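DNA polymerase (PDB 5MDN) probably catalyses DNA synthesis, extending a DNA strand with deoxyribonucleoside 5'-triphosphates and releasing diphosphate. Local coordinates at residues A[2-8]-A[20-26]; A[119-125]-A[149-153]; A[126-130]-A[355-361]. One frame throughout, in Å; residues are numbered along the deposited sequence.

Contact 1: residues A[2-8]-A[20-26]; sequences RFWPLDA and RVFGVDG. With MG (magnesium ion), chain C.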
loop_
_atom_site.group_PDB
_atom_site.type_symbol
_atom_site.label_atom_id
_atom_site.label_comp_id
_atom_site.label_asym_id
_atom_site.label_seq_id
_atom_site.Cartn_x
_atom_site.Cartn_y
_atom_site.Cartn_z
ATOM N N ARG A 2 4.586 -2.787 -30.957
ATOM C CA ARG A 2 4.867 -2.330 -29.602
ATOM C C ARG A 2 3.557 -2.313 -28.822
ATOM O O ARG A 2 2.523 -1.893 -29.350
ATOM C CB ARG A 2 5.542 -0.946 -29.641
ATOM C CG ARG A 2 4.768 0.063 -30.481
ATOM C CD ARG A 2 5.445 1.422 -30.606
ATOM N NE ARG A 2 4.505 2.439 -31.077
ATOM C CZ ARG A 2 4.729 3.747 -31.041
ATOM N NH1 ARG A 2 5.875 4.205 -30.556
ATOM N NH2 ARG A 2 3.813 4.595 -31.493
ATOM N N PHE A 3 3.589 -2.779 -27.570
ATOM C CA PHE A 3 2.380 -3.344 -26.976
ATOM C C PHE A 3 1.893 -2.651 -25.710
ATOM O O PHE A 3 0.694 -2.380 -25.604
ATOM C CB PHE A 3 2.583 -4.839 -26.689
ATOM C CG PHE A 3 1.385 -5.488 -26.078
ATOM C CD1 PHE A 3 0.132 -5.310 -26.641
ATOM C CD2 PHE A 3 1.501 -6.271 -24.946
ATOM C CE1 PHE A 3 -0.979 -5.894 -26.085
ATOM C CE2 PHE A 3 0.393 -6.864 -24.386
ATOM C CZ PHE A 3 -0.850 -6.676 -24.957
ATOM N N TRP A 4 2.763 -2.416 -24.715
ATOM C CA TRP A 4 2.339 -1.800 -23.452
ATOM C C TRP A 4 1.258 -2.605 -22.735
ATOM O O TRP A 4 0.066 -2.410 -23.003
ATOM C CB TRP A 4 1.827 -0.376 -23.682
ATOM C CG TRP A 4 1.479 0.345 -22.412
ATOM C CD1 TRP A 4 0.275 0.315 -21.761
ATOM C CD2 TRP A 4 2.327 1.200 -21.643
ATOM N NE1 TRP A 4 0.326 1.095 -20.634
ATOM C CE2 TRP A 4 1.574 1.649 -20.538
ATOM C CE3 TRP A 4 3.647 1.630 -21.779
ATOM C CZ2 TRP A 4 2.101 2.506 -19.579
ATOM C CZ3 TRP A 4 4.168 2.478 -20.825
ATOM C CH2 TRP A 4 3.399 2.903 -19.737
ATOM N N PRO A 5 1.617 -3.487 -21.799
ATOM C CA PRO A 5 0.606 -4.350 -21.169
ATOM C C PRO A 5 -0.121 -3.637 -20.034
ATOM O O PRO A 5 0.501 -2.983 -19.194
ATOM C CB PRO A 5 1.428 -5.534 -20.640
ATOM C CG PRO A 5 2.754 -5.440 -21.344
ATOM C CD PRO A 5 2.976 -3.972 -21.529
ATOM N N LEU A 6 -1.450 -3.761 -20.022
ATOM C CA LEU A 6 -2.287 -3.304 -18.914
ATOM C C LEU A 6 -2.599 -4.421 -17.921
ATOM O O LEU A 6 -2.381 -4.263 -16.715
ATOM C CB LEU A 6 -3.598 -2.717 -19.449
ATOM C CG LEU A 6 -3.679 -1.212 -19.705
ATOM C CD1 LEU A 6 -4.955 -0.880 -20.457
ATOM C CD2 LEU A 6 -3.624 -0.446 -18.392
ATOM N N ASP A 7 -3.119 -5.545 -18.410
ATOM C CA ASP A 7 -3.602 -6.624 -17.562
ATOM C C ASP A 7 -3.227 -7.960 -18.186
ATOM O O ASP A 7 -3.072 -8.071 -19.406
ATOM C CB ASP A 7 -5.124 -6.541 -17.369
ATOM C CG ASP A 7 -5.621 -7.446 -16.266
ATOM O OD1 ASP A 7 -4.799 -7.860 -15.424
ATOM O OD2 ASP A 7 -6.834 -7.743 -16.243
ATOM N N ALA A 8 -3.071 -8.974 -17.336
ATOM C CA ALA A 8 -2.745 -10.322 -17.780
ATOM C C ALA A 8 -3.627 -11.330 -17.062
ATOM O O ALA A 8 -3.877 -11.206 -15.860
ATOM C CB ALA A 8 -1.268 -10.642 -17.527
ATOM N N ARG A 20 -3.089 -14.783 -21.580
ATOM C CA ARG A 20 -3.580 -13.605 -22.282
ATOM C C ARG A 20 -2.984 -12.347 -21.665
ATOM O O ARG A 20 -2.870 -12.238 -20.440
ATOM C CB ARG A 20 -5.109 -13.531 -22.230
ATOM C CG ARG A 20 -5.811 -14.781 -22.728
ATOM C CD ARG A 20 -7.211 -14.456 -23.224
ATOM N NE ARG A 20 -7.857 -15.613 -23.836
ATOM C CZ ARG A 20 -8.667 -16.444 -23.189
ATOM N NH1 ARG A 20 -8.935 -16.248 -21.905
ATOM N NH2 ARG A 20 -9.210 -17.473 -23.824
ATOM N N VAL A 21 -2.601 -11.398 -22.520
ATOM C CA VAL A 21 -2.063 -10.110 -22.090
ATOM C C VAL A 21 -2.801 -9.015 -22.849
ATOM O O VAL A 21 -2.777 -8.990 -24.085
ATOM C CB VAL A 21 -0.546 -10.000 -22.323
ATOM C CG1 VAL A 21 0.019 -8.820 -21.552
ATOM C CG2 VAL A 21 0.162 -11.288 -21.924
ATOM N N PHE A 22 -3.456 -8.119 -22.115
ATOM C CA PHE A 22 -4.216 -7.021 -22.696
ATOM C C PHE A 22 -3.394 -5.737 -22.648
ATOM O O PHE A 22 -2.739 -5.449 -21.641
ATOM C CB PHE A 22 -5.540 -6.821 -21.951
ATOM C CG PHE A 22 -6.395 -8.060 -21.882
ATOM C CD1 PHE A 22 -6.176 -9.020 -20.907
ATOM C CD2 PHE A 22 -7.421 -8.262 -22.791
ATOM C CE1 PHE A 22 -6.960 -10.158 -20.839
ATOM C CE2 PHE A 22 -8.208 -9.398 -22.730
ATOM C CZ PHE A 22 -7.977 -10.346 -21.752
ATOM N N GLY A 23 -3.439 -4.965 -23.726
ATOM C CA GLY A 23 -2.618 -3.775 -23.802
ATOM C C GLY A 23 -3.026 -2.848 -24.926
ATOM O O GLY A 23 -4.119 -2.960 -25.483
ATOM N N VAL A 24 -2.122 -1.924 -25.250
ATOM C CA VAL A 24 -2.379 -0.824 -26.180
ATOM C C VAL A 24 -1.270 -0.814 -27.225
ATOM O O VAL A 24 -0.152 -0.369 -26.941
ATOM C CB VAL A 24 -2.452 0.531 -25.463
ATOM C CG1 VAL A 24 -2.643 1.653 -26.471
ATOM C CG2 VAL A 24 -3.577 0.533 -24.437
ATOM N N ASP A 25 -1.590 -1.247 -28.443
ATOM C CA ASP A 25 -0.577 -1.386 -29.482
ATOM C C ASP A 25 -0.016 -0.019 -29.883
ATOM O O ASP A 25 -0.441 1.034 -29.400
ATOM C CB ASP A 25 -1.149 -2.116 -30.696
ATOM C CG ASP A 25 -2.197 -1.307 -31.428
ATOM O OD1 ASP A 25 -2.654 -0.275 -30.891
ATOM O OD2 ASP A 25 -2.544 -1.696 -32.562
ATOM N N GLY A 26 0.965 -0.049 -30.788
ATOM C CA GLY A 26 1.609 1.168 -31.249
ATOM C C GLY A 26 0.700 2.137 -31.972
ATOM O O GLY A 26 1.002 3.334 -32.023
HETATM MG MG MG C . -5.666 -8.583 -13.183
#
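From just before strand 5-12, Phe3 reaches in to Val21 of strand 17-24 in a beta hairpin whose classic beta bulge, with Leu6 and Asp7 both facing Phe22, exemplifies how an antiparallel pair takes up one extra residue. Phe3 CB starts away from the partner strand, but CG lies anti to the backbone N (chi1 180°), and this brings the ring back across it. One side of the ring leads to Phe3 CE1, 3.5 Å from Gly23 CA; the other leads to Phe3 CE2, 3.5 Å from Val21 CG1. At the tip, CZ comes edge-on to the carbonyl of Val21 and also nears Gly23 N. Replacing Phe3 by an alanine would probably leave Val21 CG1 without its ring neighbour and open a gap beside Gly23, which itself has no side chain to fill it.

The bulge lies further along, where Phe22 O receives both Leu6 N (2.7 Å) and Asp7 N (3.3 Å), while Phe22 N returns a bond to Asp7 O. At the opposite end of the contact, Arg2 NH2 bonds Gly26 O in the guanidinium plane. Asp7 OD2 is held by Gly272 N, and Asp7 OD1 binds the magnesium ion at 2.5 Å.

Contact 2: residues A[119-125]-A[149-153]; sequences YMIDKGV and VVEWA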
loop_
_atom_site.group_PDB
_atom_site.type_symbol
_atom_site.label_atom_id
_atom_site.label_comp_id
_atom_site.label_asym_id
_atom_site.label_seq_id
_atom_site.Cartn_x
_atom_site.Cartn_y
_atom_site.Cartn_z
ATOM N N TYR A 119 4.940 -16.432 -16.492
ATOM C CA TYR A 119 5.080 -16.173 -17.923
ATOM C C TYR A 119 5.795 -14.854 -18.185
ATOM O O TYR A 119 6.740 -14.795 -18.981
ATOM C CB TYR A 119 3.706 -16.182 -18.593
ATOM C CG TYR A 119 3.750 -15.866 -20.070
ATOM C CD1 TYR A 119 4.010 -16.860 -21.004
ATOM C CD2 TYR A 119 3.527 -14.575 -20.530
ATOM C CE1 TYR A 119 4.053 -16.573 -22.355
ATOM C CE2 TYR A 119 3.569 -14.280 -21.875
ATOM C CZ TYR A 119 3.831 -15.283 -22.785
ATOM O OH TYR A 119 3.872 -14.991 -24.128
ATOM N N MET A 120 5.351 -13.777 -17.534
ATOM C CA MET A 120 5.932 -12.465 -17.804
ATOM C C MET A 120 7.386 -12.401 -17.355
ATOM O O MET A 120 8.210 -11.744 -18.000
ATOM C CB MET A 120 5.101 -11.368 -17.137
ATOM C CG MET A 120 3.719 -11.195 -17.754
ATOM S SD MET A 120 2.832 -9.735 -17.172
ATOM C CE MET A 120 2.938 -9.952 -15.401
ATOM N N ILE A 121 7.716 -13.061 -16.243
ATOM C CA ILE A 121 9.107 -13.125 -15.799
ATOM C C ILE A 121 9.965 -13.851 -16.830
ATOM O O ILE A 121 11.013 -13.350 -17.254
ATOM C CB ILE A 121 9.202 -13.792 -14.415
ATOM C CG1 ILE A 121 8.717 -12.833 -13.325
ATOM C CG2 ILE A 121 10.625 -14.254 -14.132
ATOM C CD1 ILE A 121 8.640 -13.460 -11.950
ATOM N N ASP A 122 9.535 -15.046 -17.245
ATOM C CA ASP A 122 10.359 -15.866 -18.130
ATOM C C ASP A 122 10.482 -15.249 -19.518
ATOM O O ASP A 122 11.549 -15.315 -20.139
ATOM C CB ASP A 122 9.779 -17.278 -18.218
ATOM C CG ASP A 122 9.951 -18.058 -16.932
ATOM O OD1 ASP A 122 10.152 -17.429 -15.871
ATOM O OD2 ASP A 122 9.884 -19.304 -16.982
ATOM N N LYS A 123 9.409 -14.650 -20.025
ATOM C CA LYS A 123 9.419 -14.050 -21.352
ATOM C C LYS A 123 9.863 -12.593 -21.342
ATOM O O LYS A 123 9.999 -11.995 -22.414
ATOM C CB LYS A 123 8.032 -14.162 -21.993
ATOM C CG LYS A 123 7.509 -15.586 -22.066
ATOM C CD LYS A 123 8.375 -16.443 -22.974
ATOM C CE LYS A 123 7.960 -17.902 -22.917
ATOM N NZ LYS A 123 8.900 -18.782 -23.667
ATOM N N GLY A 124 10.099 -12.014 -20.169
ATOM C CA GLY A 124 10.519 -10.630 -20.086
ATOM C C GLY A 124 9.432 -9.624 -20.389
ATOM O O GLY A 124 9.732 -8.517 -20.846
ATOM N N VAL A 125 8.173 -9.978 -20.145
ATOM C CA VAL A 125 7.066 -9.049 -20.342
ATOM C C VAL A 125 7.005 -8.114 -19.141
ATOM O O VAL A 125 6.796 -8.556 -18.006
ATOM C CB VAL A 125 5.739 -9.798 -20.525
ATOM C CG1 VAL A 125 4.608 -8.815 -20.794
ATOM C CG2 VAL A 125 5.851 -10.821 -21.640
ATOM N N VAL A 149 1.268 -14.651 -30.115
ATOM C CA VAL A 149 2.640 -14.188 -29.942
ATOM C C VAL A 149 3.583 -15.241 -30.507
ATOM O O VAL A 149 3.405 -16.446 -30.282
ATOM C CB VAL A 149 2.943 -13.874 -28.466
ATOM C CG1 VAL A 149 1.869 -12.969 -27.887
ATOM C CG2 VAL A 149 3.082 -15.132 -27.637
ATOM N N VAL A 150 4.550 -14.799 -31.299
ATOM C CA VAL A 150 5.608 -15.687 -31.766
ATOM C C VAL A 150 6.811 -15.640 -30.835
ATOM O O VAL A 150 7.292 -16.678 -30.373
ATOM C CB VAL A 150 5.998 -15.332 -33.216
ATOM C CG1 VAL A 150 7.017 -16.326 -33.749
ATOM C CG2 VAL A 150 4.762 -15.297 -34.101
ATOM N N GLU A 151 7.313 -14.443 -30.546
ATOM C CA GLU A 151 8.456 -14.300 -29.657
ATOM C C GLU A 151 8.457 -12.893 -29.076
ATOM O O GLU A 151 8.217 -11.918 -29.795
ATOM C CB GLU A 151 9.770 -14.582 -30.393
ATOM C CG GLU A 151 10.987 -14.617 -29.493
ATOM C CD GLU A 151 12.264 -14.899 -30.253
ATOM O OE1 GLU A 151 12.344 -14.521 -31.440
ATOM O OE2 GLU A 151 13.182 -15.509 -29.668
ATOM N N TRP A 152 8.728 -12.797 -27.777
ATOM C CA TRP A 152 8.915 -11.513 -27.118
ATOM C C TRP A 152 10.361 -11.057 -27.260
ATOM O O TRP A 152 11.294 -11.821 -26.986
ATOM C CB TRP A 152 8.540 -11.602 -25.638
ATOM C CG TRP A 152 7.084 -11.814 -25.384
ATOM C CD1 TRP A 152 6.418 -13.003 -25.370
ATOM C CD2 TRP A 152 6.112 -10.805 -25.082
ATOM N NE1 TRP A 152 5.088 -12.797 -25.089
ATOM C CE2 TRP A 152 4.875 -11.456 -24.908
ATOM C CE3 TRP A 152 6.169 -9.415 -24.945
ATOM C CZ2 TRP A 152 3.703 -10.765 -24.606
ATOM C CZ3 TRP A 152 5.003 -8.729 -24.647
ATOM C CH2 TRP A 152 3.787 -9.405 -24.480
ATOM N N ALA A 153 10.544 -9.812 -27.688
ATOM C CA ALA A 153 11.854 -9.179 -27.628
ATOM C C ALA A 153 12.012 -8.460 -26.295
ATOM O O ALA A 153 11.508 -8.927 -25.268
ATOM C CB ALA A 153 12.044 -8.209 -28.795
#
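The C-terminal end of helix 115-123, closed by a Schellman motif, packs through Tyr119, Lys123 and Val125 against Trp152 of strand 144-155 in the mixed N-terminal sheet. It illustrates how one indole can be engaged in two ways, by a hydrogen bond at its N-H and by a methyl over its face. Gly124, with positive phi, is the C-prime residue: the chain turns there, Val125 N bonds back to Met120 O, and the valine is delivered toward the strand.

Val125 CG2 then sits almost directly above the centre of the six-membered ring of Trp152, 3.4 Å from the centroid and 8° off the normal, a clear CH-pi contact. The other branch, CG1, reaches the far rim at CZ3 and CH2.

Tyr119 approaches from the pyrrole side. With CG anti to the backbone N (chi1 178°), its ring extends to the indole and its hydroxyl meets NE1. Trp152 NE1 donates to Tyr119 OH at 2.7 Å, with the oxygen tilted somewhat out of the indole plane, and the two ring systems stand steeply to each other, 76° between planes. Val149 CG2 lies 3.6 Å from that same Tyr119 OH. Lys123 adds its CB, 3.9 Å from Trp152 CD1, and its CG lies over one face of the Tyr119 ring, toward the rim, while its carbonyl O adjoins Trp152 CB.

Strand 131-141 flanks the indole through Asn131 and Val133, and Leu33 reaches it from strand 30-35. Tyr119 OH is also hydrogen-bonded to Asp35 OD2. Because the indole N-H can only give, the phenol must accept from it, and its own proton is then probably directed to the Asp35 carboxylate, two bonds at one oxygen that would fix the torsion of the hydroxyl and anchor the end of the ring.

Contact 3: residues A[126-130]-A[355-361]; sequences VPCAW and SSVSGLP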
loop_
_atom_site.group_PDB
_atom_site.type_symbol
_atom_site.label_atom_id
_atom_site.label_comp_id
_atom_site.label_asym_id
_atom_site.label_seq_id
_atom_site.Cartn_x
_atom_site.Cartn_y
_atom_site.Cartn_z
ATOM N N VAL A 126 7.183 -6.824 -19.388
ATOM C CA VAL A 126 7.173 -5.810 -18.340
ATOM C C VAL A 126 5.872 -5.023 -18.457
ATOM O O VAL A 126 5.594 -4.448 -19.519
ATOM C CB VAL A 126 8.402 -4.886 -18.427
ATOM C CG1 VAL A 126 9.644 -5.622 -17.945
ATOM C CG2 VAL A 126 8.617 -4.389 -19.854
ATOM N N PRO A 127 5.038 -4.991 -17.420
ATOM C CA PRO A 127 3.784 -4.234 -17.504
ATOM C C PRO A 127 4.041 -2.737 -17.470
ATOM O O PRO A 127 5.035 -2.266 -16.913
ATOM C CB PRO A 127 3.004 -4.697 -16.269
ATOM C CG PRO A 127 4.049 -5.128 -15.304
ATOM C CD PRO A 127 5.212 -5.641 -16.109
ATOM N N CYS A 128 3.121 -1.990 -18.081
ATOM C CA CYS A 128 3.211 -0.532 -18.143
ATOM C C CYS A 128 4.540 -0.090 -18.750
ATOM O O CYS A 128 5.204 0.823 -18.259
ATOM C CB CYS A 128 3.000 0.094 -16.765
ATOM S SG CYS A 128 1.394 -0.244 -16.022
ATOM N N ALA A 129 4.926 -0.757 -19.835
ATOM C CA ALA A 129 6.126 -0.410 -20.581
ATOM C C ALA A 129 5.987 -0.984 -21.982
ATOM O O ALA A 129 5.465 -2.088 -22.153
ATOM C CB ALA A 129 7.392 -0.941 -19.902
ATOM N N TRP A 130 6.455 -0.235 -22.975
ATOM C CA TRP A 130 6.355 -0.682 -24.359
ATOM C C TRP A 130 7.254 -1.892 -24.588
ATOM O O TRP A 130 8.481 -1.793 -24.476
ATOM C CB TRP A 130 6.727 0.446 -25.312
ATOM C CG TRP A 130 5.772 1.595 -25.321
ATOM C CD1 TRP A 130 5.936 2.804 -24.712
ATOM C CD2 TRP A 130 4.509 1.651 -25.992
ATOM N NE1 TRP A 130 4.849 3.608 -24.955
ATOM C CE2 TRP A 130 3.958 2.923 -25.739
ATOM C CE3 TRP A 130 3.788 0.748 -26.779
ATOM C CZ2 TRP A 130 2.720 3.314 -26.245
ATOM C CZ3 TRP A 130 2.561 1.137 -27.279
ATOM C CH2 TRP A 130 2.039 2.408 -27.011
ATOM N N SER A 355 4.980 0.159 -11.500
ATOM C CA SER A 355 4.575 -1.114 -12.088
ATOM C C SER A 355 5.604 -1.624 -13.092
ATOM O O SER A 355 5.854 -2.832 -13.166
ATOM C CB SER A 355 3.205 -0.973 -12.751
ATOM O OG SER A 355 2.858 -2.156 -13.447
ATOM N N SER A 356 6.200 -0.722 -13.880
ATOM C CA SER A 356 7.211 -1.142 -14.846
ATOM C C SER A 356 8.516 -1.497 -14.146
ATOM O O SER A 356 9.215 -2.434 -14.555
ATOM C CB SER A 356 7.432 -0.048 -15.890
ATOM O OG SER A 356 7.887 1.152 -15.288
ATOM N N VAL A 357 8.855 -0.769 -13.081
ATOM C CA VAL A 357 9.782 -1.301 -12.094
ATOM C C VAL A 357 9.057 -2.358 -11.264
ATOM O O VAL A 357 7.823 -2.442 -11.259
ATOM C CB VAL A 357 10.345 -0.172 -11.214
ATOM C CG1 VAL A 357 11.564 -0.643 -10.436
ATOM C CG2 VAL A 357 10.689 1.042 -12.069
ATOM N N SER A 358 9.838 -3.221 -10.609
ATOM C CA SER A 358 9.299 -4.295 -9.773
ATOM C C SER A 358 8.580 -5.351 -10.610
ATOM O O SER A 358 8.819 -6.550 -10.437
ATOM C CB SER A 358 8.369 -3.730 -8.693
ATOM O OG SER A 358 7.041 -3.619 -9.172
ATOM N N GLY A 359 7.699 -4.924 -11.511
ATOM C CA GLY A 359 7.124 -5.799 -12.510
ATOM C C GLY A 359 5.735 -6.329 -12.232
ATOM O O GLY A 359 5.275 -7.209 -12.969
ATOM N N LEU A 360 5.046 -5.823 -11.208
ATOM C CA LEU A 360 3.674 -6.249 -10.978
ATOM C C LEU A 360 2.703 -5.448 -11.844
ATOM O O LEU A 360 2.960 -4.285 -12.170
ATOM C CB LEU A 360 3.303 -6.090 -9.505
ATOM C CG LEU A 360 3.935 -7.072 -8.517
ATOM C CD1 LEU A 360 3.628 -6.656 -7.085
ATOM C CD2 LEU A 360 3.448 -8.488 -8.781
ATOM N N PRO A 361 1.580 -6.052 -12.237
ATOM C CA PRO A 361 0.576 -5.307 -13.006
ATOM C C PRO A 361 -0.028 -4.169 -12.192
ATOM O O PRO A 361 0.079 -4.115 -10.963
ATOM C CB PRO A 361 -0.478 -6.370 -13.349
ATOM C CG PRO A 361 0.218 -7.682 -13.164
ATOM C CD PRO A 361 1.219 -7.469 -12.077
#
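Pro127 meets the turn that follows helix 326-356, so that the loop between helix 115-123 and strand 131-141 is packed onto the helix end and the segment leading on from it. The loop, part of the exonuclease family region, thereby packs on the stretch leading to Asp363, a magnesium ligand whose side chain lies about 4 Å from that of Pro361. The case shows how an irregular loop and the end of a helix with the turn after it can fit closely with no clear hydrogen bond between them.

Taken in order, Pro127 buries the most surface against the other segment. Pro127 CG faces two successive carbonyls, with Gly359 O and Leu360 O each at 3.4 Å, and CD lies alongside the first of them. The oxygen of Pro127 points roughly at right angles to this and meets Ser356 CA at 3.2 Å in a CA-H...O contact. Helix 370-384 adds Arg380, which touches the proline as well.

Cys128 follows, with positive phi, and turns its side chain toward Ser355. The sulfur lies anti to its own carbonyl carbon (chi1 -61°), which places Cys128 SG 3.5 Å from Ser355 OG and 3.8 Å from Ser355 CB. Its carbonyl takes a separate path: Cys128 O rests against Ser356 CB, at 3.4 Å. The Ser356 hydroxyl itself is engaged within its helix, where OG bonds Gln353 O, so it is the methylene of this serine that faces the loop.

Helix 495-512 approaches the turn through Arg503, which touches Ser356, and through Leu507 and Met510, which pack on Val357. On the loop side the contact thins out after Cys128, before the chain enters strand 131-141. Its last touch is carbon on carbon, with Ala129 CB 4.1 Å from Ser356 CB.

In the fold
The three contacts form one continuous patch, their centres 11 to 13 Å apart. Contact 1 joins contact 3 through a probable hydrogen bond from Cys128 N to Pro5 O (3.0 Å), and it meets contact 2 where Phe3 CD2 packs on Trp152 CH2 (3.9 Å). The first segments of contacts 2 and 3 run on, Val125 to Val126; the two contacts cross along the chain and touch again where Met120 CE nears Pro361 CG. The magnesium ion held by Asp7 and Asp363 is their common landmark: the Pro361 side chain lies about 6 Å from it and that of Val125 about 13 Å. Contact 1 supplies a ligand, contact 3 borders the site, and contact 2 stands farther back.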